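Local structure of soluble lytic murein transglycosylase (Pseudomonas aeruginosa, 5OHU) at residues 332-335 / 336-339; 279-282 / 283-287; 75-78 / 79-83. The protein cleaves the glycan strands of bacterial peptidoglycan as a lytic transglycosylase, acting both at strand ends and within strands. All blocks are in the same frame, centred on the assembly; numbering follows the deposited sequence.

Contact 1. Residues 332-335 / 336-339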
ATOM      1  N   LYS A 332     -24.081  -6.696  14.356  1.00 26.90           N
ATOM      2  CA  LYS A 332     -23.206  -6.864  15.512  1.00 28.52           C
ATOM      3  C   LYS A 332     -21.802  -6.311  15.277  1.00 25.65           C
ATOM      4  O   LYS A 332     -20.928  -6.503  16.122  1.00 28.01           O
ATOM      5  CB  LYS A 332     -23.099  -8.346  15.884  1.00 32.74           C
ATOM      6  CG  LYS A 332     -24.419  -9.059  16.194  1.00 39.01           C
ATOM      7  CD  LYS A 332     -24.195 -10.576  16.321  1.00 45.35           C
ATOM      8  CE  LYS A 332     -25.451 -11.316  16.792  1.00 52.69           C
ATOM      9  NZ  LYS A 332     -26.097 -12.174  15.747  1.00 49.04           N
ATOM     10  N   LEU A 333     -21.548  -5.660  14.141  1.00 18.94           N
ATOM     11  CA  LEU A 333     -20.191  -5.247  13.781  1.00 18.09           C
ATOM     12  C   LEU A 333     -19.637  -4.222  14.771  1.00 22.78           C
ATOM     13  O   LEU A 333     -20.382  -3.429  15.348  1.00 16.60           O
ATOM     14  CB  LEU A 333     -20.176  -4.629  12.388  1.00 17.36           C
ATOM     15  CG  LEU A 333     -20.645  -5.546  11.256  1.00 21.02           C
ATOM     16  CD1 LEU A 333     -20.747  -4.768   9.960  1.00 19.37           C
ATOM     17  CD2 LEU A 333     -19.637  -6.666  11.129  1.00 12.64           C
ATOM     18  N   PRO A 334     -18.330  -4.220  14.978  1.00 23.59           N
ATOM     19  CA  PRO A 334     -17.708  -3.161  15.769  1.00 21.93           C
ATOM     20  C   PRO A 334     -17.888  -1.823  15.059  1.00 23.37           C
ATOM     21  O   PRO A 334     -18.032  -1.754  13.838  1.00 26.08           O
ATOM     22  CB  PRO A 334     -16.224  -3.549  15.800  1.00 15.76           C
ATOM     23  CG  PRO A 334     -16.041  -4.568  14.738  1.00 13.36           C
ATOM     24  CD  PRO A 334     -17.364  -5.194  14.459  1.00 15.04           C
ATOM     25  N   GLN A 335     -17.788  -0.746  15.840  1.00 26.49           N
ATOM     26  CA  GLN A 335     -18.099   0.594  15.345  1.00 27.63           C
ATOM     27  C   GLN A 335     -17.326   0.944  14.077  1.00 24.05           C
ATOM     28  O   GLN A 335     -17.893   1.505  13.138  1.00 21.90           O
ATOM     29  CB  GLN A 335     -17.808   1.616  16.445  1.00 34.94           C
ATOM     30  CG  GLN A 335     -17.768   3.079  15.996  1.00 43.80           C
ATOM     31  CD  GLN A 335     -19.130   3.614  15.582  1.00 51.96           C
ATOM     32  OE1 GLN A 335     -20.164   3.000  15.851  1.00 49.46           O
ATOM     33  NE2 GLN A 335     -19.134   4.768  14.925  1.00 55.80           N
ATOM     34  N   ASP A 336     -16.027   0.655  14.044  1.00 14.22           N
ATOM     35  CA  ASP A 336     -15.224   1.016  12.883  1.00 29.77           C
ATOM     36  C   ASP A 336     -15.674   0.287  11.617  1.00 31.11           C
ATOM     37  O   ASP A 336     -15.520   0.832  10.521  1.00 35.44           O
ATOM     38  CB  ASP A 336     -13.747   0.753  13.162  1.00 36.45           C
ATOM     39  CG  ASP A 336     -13.468  -0.693  13.528  1.00 50.27           C
ATOM     40  OD1 ASP A 336     -14.391  -1.372  14.015  1.00 61.90           O
ATOM     41  OD2 ASP A 336     -12.321  -1.149  13.349  1.00 51.75           O
ATOM     42  N   LEU A 337     -16.231  -0.929  11.727  1.00 21.95           N
ATOM     43  CA  LEU A 337     -16.745  -1.583  10.526  1.00 13.93           C
ATOM     44  C   LEU A 337     -18.163  -1.117  10.215  1.00 13.82           C
ATOM     45  O   LEU A 337     -18.505  -0.885   9.050  1.00 16.53           O
ATOM     46  CB  LEU A 337     -16.718  -3.102  10.679  1.00 12.91           C
ATOM     47  CG  LEU A 337     -15.375  -3.821  10.570  1.00 17.10           C
ATOM     48  CD1 LEU A 337     -15.647  -5.300  10.536  1.00 13.16           C
ATOM     49  CD2 LEU A 337     -14.602  -3.434   9.326  1.00 17.63           C
ATOM     50  N   ALA A 338     -18.990  -0.961  11.251  1.00 13.64           N
ATOM     51  CA  ALA A 338     -20.358  -0.500  11.061  1.00 18.21           C
ATOM     52  C   ALA A 338     -20.417   0.883  10.411  1.00 24.18           C
ATOM     53  O   ALA A 338     -21.388   1.193   9.713  1.00 26.28           O
ATOM     54  CB  ALA A 338     -21.089  -0.478  12.405  1.00 15.67           C
ATOM     55  N   ALA A 339     -19.408   1.731  10.639  1.00 18.21           N
ATOM     56  CA  ALA A 339     -19.443   3.086  10.094  1.00 23.99           C
ATOM     57  C   ALA A 339     -19.133   3.142   8.603  1.00 19.04           C
ATOM     58  O   ALA A 339     -19.411   4.158   7.970  1.00 26.25           O
ATOM     59  CB  ALA A 339     -18.456   3.997  10.829  1.00 20.42           C
TER
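The pyrrolidine ring of Pro-334 and the carboxylate of Asp-336 meet at a slant: OD1 lies above the ring plane, beyond its CB-CG rim, 3.4 Å from Pro-334 CB. On the same side of the plane Leu-337 CD1 approaches ring atom CD at 4.3 Å. This is a helix start, with Pro-334 as N-cap of the short helix 335-338, a surface link of the helical solenoid. The carboxylate is turned back over the proline by a chi1 of 58°, which sets CG between the backbone N and the carbonyl carbon of Asp-336; OD2 is held by Asn-307. Leu-333 CB, one residue ahead of the cap, touches Ala-338 CB at 4.3 Å in the manner of a hydrophobic staple, and Leu-337 CB lies beside it. Trp-343 of helix 341-354 packs on both leucines, and helix 307-319 supports them through Thr-310 and Glu-311. Gln-335 O accepts from Ala-339 N at 2.9 Å. Two amides share Pro-334 O, the first i to i+4 acceptor: Leu-337 N reaches it weakly, strongly bent at 129°, whereas Ala-338 N comes in almost straight (173°), 2.9 Å from Pro-334 O.

Contact 2. Residues 279-282 / 283-287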
ATOM      1  N   ARG A 279      -7.507 -18.828  12.677  1.00 25.72           N
ATOM      2  CA  ARG A 279      -7.893 -17.652  11.909  1.00 26.62           C
ATOM      3  C   ARG A 279      -7.232 -17.643  10.536  1.00 18.61           C
ATOM      4  O   ARG A 279      -7.885 -17.314   9.537  1.00 21.12           O
ATOM      5  CB  ARG A 279      -7.588 -16.383  12.705  1.00 26.68           C
ATOM      6  CG  ARG A 279      -8.554 -16.207  13.897  1.00 28.25           C
ATOM      7  CD  ARG A 279      -8.397 -14.836  14.596  1.00 30.39           C
ATOM      8  NE  ARG A 279      -9.084 -14.778  15.888  1.00 37.09           N
ATOM      9  CZ  ARG A 279      -8.905 -13.810  16.788  1.00 39.73           C
ATOM     10  NH1 ARG A 279      -8.056 -12.821  16.536  1.00 45.67           N
ATOM     11  NH2 ARG A 279      -9.557 -13.836  17.944  1.00 26.72           N
ATOM     12  N   GLU A 280      -5.967 -18.063  10.441  1.00 16.93           N
ATOM     13  CA  GLU A 280      -5.332 -18.096   9.124  1.00 21.08           C
ATOM     14  C   GLU A 280      -5.938 -19.182   8.239  1.00 22.04           C
ATOM     15  O   GLU A 280      -6.167 -18.956   7.047  1.00 20.07           O
ATOM     16  CB  GLU A 280      -3.820 -18.288   9.251  1.00 29.02           C
ATOM     17  CG  GLU A 280      -3.078 -18.128   7.930  1.00 53.39           C
ATOM     18  CD  GLU A 280      -3.506 -16.876   7.151  1.00 75.94           C
ATOM     19  OE1 GLU A 280      -4.135 -17.017   6.074  1.00 83.38           O
ATOM     20  OE2 GLU A 280      -3.224 -15.750   7.617  1.00 74.40           O
ATOM     21  N   ILE A 281      -6.212 -20.364   8.799  1.00 11.25           N
ATOM     22  CA  ILE A 281      -6.900 -21.398   8.032  1.00 11.19           C
ATOM     23  C   ILE A 281      -8.311 -20.938   7.665  1.00 22.43           C
ATOM     24  O   ILE A 281      -8.746 -21.086   6.514  1.00 13.64           O
ATOM     25  CB  ILE A 281      -6.914 -22.728   8.809  1.00 20.17           C
ATOM     26  CG1 ILE A 281      -5.487 -23.296   8.900  1.00 17.53           C
ATOM     27  CG2 ILE A 281      -7.843 -23.749   8.150  1.00 11.38           C
ATOM     28  CD1 ILE A 281      -5.364 -24.455   9.836  1.00 11.78           C
ATOM     29  N   GLY A 282      -9.029 -20.345   8.621  1.00 11.17           N
ATOM     30  CA  GLY A 282     -10.393 -19.908   8.338  1.00 19.16           C
ATOM     31  C   GLY A 282     -10.448 -18.880   7.220  1.00 19.18           C
ATOM     32  O   GLY A 282     -11.262 -18.985   6.294  1.00 15.87           O
ATOM     33  N   LEU A 283      -9.561 -17.884   7.290  1.00 13.37           N
ATOM     34  CA  LEU A 283      -9.498 -16.855   6.259  0.52 13.44           C
ATOM     35  C   LEU A 283      -9.162 -17.448   4.899  1.00 13.35           C
ATOM     36  O   LEU A 283      -9.763 -17.077   3.886  1.00 19.33           O
ATOM     37  CB  LEU A 283      -8.464 -15.799   6.641  0.52 10.83           C
ATOM     38  CG  LEU A 283      -8.918 -14.726   7.626  0.52 10.96           C
ATOM     39  CD1 LEU A 283      -7.781 -13.742   7.850  0.52 11.03           C
ATOM     40  CD2 LEU A 283     -10.138 -14.015   7.050  0.52 10.91           C
ATOM     41  N   SER A 284      -8.210 -18.370   4.846  1.00 12.32           N
ATOM     42  CA  SER A 284      -7.872 -18.917   3.538  1.00 14.08           C
ATOM     43  C   SER A 284      -8.981 -19.825   3.006  1.00 17.35           C
ATOM     44  O   SER A 284      -9.258 -19.836   1.801  1.00 17.57           O
ATOM     45  CB  SER A 284      -6.527 -19.644   3.603  1.00 16.56           C
ATOM     46  OG  SER A 284      -6.146 -20.085   2.314  1.00 44.58           O
ATOM     47  N   LEU A 285      -9.644 -20.586   3.872  1.00 10.59           N
ATOM     48  CA  LEU A 285     -10.785 -21.362   3.390  1.00 10.55           C
ATOM     49  C   LEU A 285     -11.891 -20.447   2.874  1.00 12.26           C
ATOM     50  O   LEU A 285     -12.527 -20.738   1.857  1.00 13.63           O
ATOM     51  CB  LEU A 285     -11.339 -22.253   4.502  1.00 20.27           C
ATOM     52  CG  LEU A 285     -10.597 -23.539   4.836  1.00 21.45           C
ATOM     53  CD1 LEU A 285     -11.226 -24.213   6.064  1.00 17.16           C
ATOM     54  CD2 LEU A 285     -10.602 -24.463   3.632  1.00 17.62           C
ATOM     55  N   ALA A 286     -12.158 -19.352   3.588  1.00 11.14           N
ATOM     56  CA  ALA A 286     -13.260 -18.478   3.206  1.00 14.66           C
ATOM     57  C   ALA A 286     -13.002 -17.832   1.860  1.00 15.66           C
ATOM     58  O   ALA A 286     -13.938 -17.636   1.083  1.00 13.64           O
ATOM     59  CB  ALA A 286     -13.491 -17.402   4.273  1.00 10.51           C
ATOM     60  N   LYS A 287     -11.742 -17.528   1.553  1.00 13.38           N
ATOM     61  CA  LYS A 287     -11.424 -16.959   0.253  1.00 17.41           C
ATOM     62  C   LYS A 287     -11.562 -17.977  -0.865  1.00 15.95           C
ATOM     63  O   LYS A 287     -11.589 -17.589  -2.037  1.00 21.64           O
ATOM     64  CB  LYS A 287     -10.010 -16.365   0.250  1.00 10.30           C
ATOM     65  CG  LYS A 287      -9.951 -14.960   0.801  1.00 13.16           C
ATOM     66  CD  LYS A 287      -8.533 -14.614   1.310  1.00 12.65           C
ATOM     67  CE  LYS A 287      -8.524 -13.215   1.897  1.00 14.57           C
ATOM     68  NZ  LYS A 287      -7.133 -12.751   2.223  1.00 27.75           N
TER
HETATM   69  O   HOH W   1      -5.476 -15.522   3.270  1.00 37.64           O
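Leu-285 N donates to Ile-281 O at 2.8 Å, nearly straight at 167°, the shortest bond in a run of i to i+4 alpha-helical bonds near the C-terminal end of helix 271-287. The two preceding amides repeat it: Leu-283 N donates to Arg-279 O, and Ser-284 N to Glu-280 O over a longer 3.1 Å. The same spacing puts the side chains of Ile-281 and Leu-285 next to each other, both pointing the same way, with Ile-281 CG2 4.0 Å from Leu-285 CD1. Leu-285 carries CG opposite its carbonyl carbon (chi1 -78°), which lays the branch back along the preceding turn, its CG 3.5 Å from Ile-281 O. This apolar ridge faces other helices of the solenoid: Ala-256, Pro-253 and Leu-257 of helix 253-263 on one hand, Leu-296 and Ala-293 of helix 293-300 on the other. The polar side chains lead elsewhere. Ser-284 OG is hydrogen-bonded to Ala-249 O of helix 235-251, tying the two helices together, while Arg-279 has weak links to Tyr-300 O and Asp-301. Glu-280 and Lys-287, two turns apart, form no direct ion pair, since OE1 and NZ are 6.5 Å from each other; one water spans the gap with weak bonds, giving to the carboxylate and accepting from the ammonium. On the buried side, Gly-282 O takes Ala-286 N, and the methyl CB of Ala-286, which packs on Leu-316, lies 3.4 Å from Gly-282 O.

Contact 3. Residues 75-78 / 79-83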
ATOM      1  N   LYS A  75      32.966  14.638   7.721  1.00 26.18           N
ATOM      2  CA  LYS A  75      33.859  14.083   8.736  1.00 23.11           C
ATOM      3  C   LYS A  75      34.763  15.148   9.352  1.00 26.38           C
ATOM      4  O   LYS A  75      35.312  14.932  10.436  1.00 31.82           O
ATOM      5  CB  LYS A  75      34.683  12.931   8.141  1.00 30.53           C
ATOM      6  CG  LYS A  75      35.509  12.166   9.187  1.00 35.65           C
ATOM      7  CD  LYS A  75      35.979  10.797   8.726  1.00 34.47           C
ATOM      8  CE  LYS A  75      37.124  10.305   9.617  1.00 36.28           C
ATOM      9  NZ  LYS A  75      37.828   9.131   9.033  1.00 44.06           N
ATOM     10  N   SER A  76      34.888  16.313   8.719  1.00 27.78           N
ATOM     11  CA  SER A  76      35.669  17.406   9.264  1.00 27.61           C
ATOM     12  C   SER A  76      34.829  18.546   9.817  1.00 30.08           C
ATOM     13  O   SER A  76      35.389  19.444  10.450  1.00 29.90           O
ATOM     14  CB  SER A  76      36.611  17.965   8.191  1.00 31.53           C
ATOM     15  OG  SER A  76      37.420  16.929   7.682  1.00 41.29           O
ATOM     16  N   ALA A  77      33.521  18.544   9.606  1.00 26.56           N
ATOM     17  CA  ALA A  77      32.720  19.709   9.951  1.00 30.05           C
ATOM     18  C   ALA A  77      32.500  19.804  11.458  1.00 25.60           C
ATOM     19  O   ALA A  77      32.281  18.797  12.134  1.00 23.11           O
ATOM     20  CB  ALA A  77      31.377  19.660   9.219  1.00 26.29           C
ATOM     21  N   SER A  78      32.550  21.025  11.981  1.00 22.26           N
ATOM     22  CA  SER A  78      32.287  21.234  13.395  1.00 22.12           C
ATOM     23  C   SER A  78      30.833  20.896  13.735  1.00 27.12           C
ATOM     24  O   SER A  78      29.940  20.953  12.883  1.00 21.72           O
ATOM     25  CB  SER A  78      32.553  22.681  13.772  1.00 22.73           C
ATOM     26  OG  SER A  78      31.613  23.515  13.117  1.00 25.82           O
ATOM     27  N   ASN A  79      30.605  20.547  15.010  1.00 30.11           N
ATOM     28  CA  ASN A  79      29.240  20.413  15.521  1.00 27.58           C
ATOM     29  C   ASN A  79      28.444  21.681  15.263  1.00 30.88           C
ATOM     30  O   ASN A  79      27.265  21.625  14.894  1.00 27.38           O
ATOM     31  CB  ASN A  79      29.241  20.138  17.025  1.00 21.80           C
ATOM     32  CG  ASN A  79      29.656  18.730  17.379  1.00 26.85           C
ATOM     33  OD1 ASN A  79      30.162  17.972  16.547  1.00 26.30           O
ATOM     34  ND2 ASN A  79      29.456  18.374  18.650  1.00 22.55           N
ATOM     35  N   GLU A  80      29.087  22.836  15.458  1.00 26.50           N
ATOM     36  CA  GLU A  80      28.419  24.121  15.289  1.00 24.99           C
ATOM     37  C   GLU A  80      27.851  24.273  13.883  1.00 23.73           C
ATOM     38  O   GLU A  80      26.692  24.669  13.708  1.00 22.90           O
ATOM     39  CB  GLU A  80      29.400  25.258  15.597  1.00 27.40           C
ATOM     40  CG  GLU A  80      29.810  25.361  17.073  1.00 31.67           C
ATOM     41  CD  GLU A  80      30.803  24.260  17.518  1.00 39.42           C
ATOM     42  OE1 GLU A  80      31.405  23.571  16.651  1.00 32.32           O
ATOM     43  OE2 GLU A  80      31.005  24.106  18.748  1.00 49.89           O
ATOM     44  N   GLU A  81      28.659  23.967  12.866  1.00 22.89           N
ATOM     45  CA  GLU A  81      28.193  24.145  11.497  1.00 28.62           C
ATOM     46  C   GLU A  81      27.070  23.172  11.169  1.00 22.54           C
ATOM     47  O   GLU A  81      26.056  23.564  10.589  1.00 27.10           O
ATOM     48  CB  GLU A  81      29.344  23.977  10.511  1.00 28.66           C
ATOM     49  CG  GLU A  81      28.956  24.391   9.110  1.00 35.63           C
ATOM     50  CD  GLU A  81      30.075  24.205   8.095  1.00 37.81           C
ATOM     51  OE1 GLU A  81      31.184  23.778   8.490  1.00 30.47           O
ATOM     52  OE2 GLU A  81      29.831  24.479   6.898  1.00 37.05           O
ATOM     53  N   VAL A  82      27.231  21.897  11.528  1.00 22.91           N
ATOM     54  CA  VAL A  82      26.200  20.905  11.212  1.00 21.41           C
ATOM     55  C   VAL A  82      24.906  21.244  11.932  1.00 28.80           C
ATOM     56  O   VAL A  82      23.828  21.251  11.329  1.00 21.27           O
ATOM     57  CB  VAL A  82      26.664  19.483  11.568  1.00 22.71           C
ATOM     58  CG1 VAL A  82      25.568  18.474  11.225  1.00 20.32           C
ATOM     59  CG2 VAL A  82      27.948  19.139  10.842  1.00 22.56           C
ATOM     60  N   GLU A  83      24.994  21.512  13.237  1.00 21.32           N
ATOM     61  CA  GLU A  83      23.805  21.866  14.002  1.00 26.32           C
ATOM     62  C   GLU A  83      23.105  23.054  13.371  1.00 31.29           C
ATOM     63  O   GLU A  83      21.876  23.058  13.204  1.00 21.72           O
ATOM     64  CB  GLU A  83      24.190  22.175  15.443  1.00 21.36           C
ATOM     65  CG  GLU A  83      24.498  20.941  16.258  1.00 20.81           C
ATOM     66  CD  GLU A  83      25.112  21.280  17.595  1.00 30.70           C
ATOM     67  OE1 GLU A  83      25.333  22.485  17.856  1.00 33.69           O
ATOM     68  OE2 GLU A  83      25.376  20.343  18.387  1.00 36.28           O
TER
HETATM   69  O   HOH W   2      30.389  17.421  14.085  1.00 22.45           O
HETATM   70  O   HOH W   3      33.091  23.302  10.374  1.00 23.59           O
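A chi1 of 66° tucks the hydroxyl of Ser-78 between its own backbone N and carbonyl carbon, where OG faces the first turn of helix 79-88 and takes the amide of Glu-81 at a distance OG to N of 3.0 Å. Glu-81 answers with CG trans to its backbone N (chi1 -170°) and an extended chain, which carries the carboxylate back toward the residues before the helix. There a single water closes the loop: it accepts from Ser-78 N at 2.8 Å and donates to Glu-81 OE1 at 2.7 Å. Ser-78 is the N-cap, and the arrangement is a water-mediated variant of a capping box, its reciprocal half relayed by solvent. The other oxygen, OE2, forms a salt bridge with Arg-73. Outside the cap lies a hydrophobic staple, Ala-77 CB against Val-82 CG2 at 3.8 Å, and Ser-78 O receives Val-82 N at 3.2 Å to begin the helical series. Glu-80, bent at chi2, curls its carboxylate alongside the serine, its OE1 3.2 Å from Ser-78 CB. Asn-79 turns to the other side, packing on Trp-102 of helix 95-108 and giving ND2 to Asp-111. Val-82 also rests on Trp-102, and Ala-77 on Leu-70 of helix 62-72, so the turn joins consecutive helices of the solenoid. The carboxylates of Glu-80 and Glu-81, both in the first turn, probably interact favourably with the positive end of the helix dipole, and Arg-73 together with the water probably favours the ionised form of Glu-81.

From the N terminus, contact 3 comes first and closes the short turn that leads from helix 62-72 into helix 79-88, against helix 95-108. Some two hundred residues later contact 2 lies wholly within helix 271-287, closing no loop. Contact 1 follows, rounding the corner between helices 323-330 and 341-354. The three are in series, neither nested nor crossed. Contacts 1 and 2 have centres about 21 Å apart and share a neighbour: helix 307-319 receives Ala-286 on Leu-316 and Leu-333 on Thr-310. Contact 3 is remote, its centre about 56 Å from that of contact 2, on the opposite side of the chain's centre.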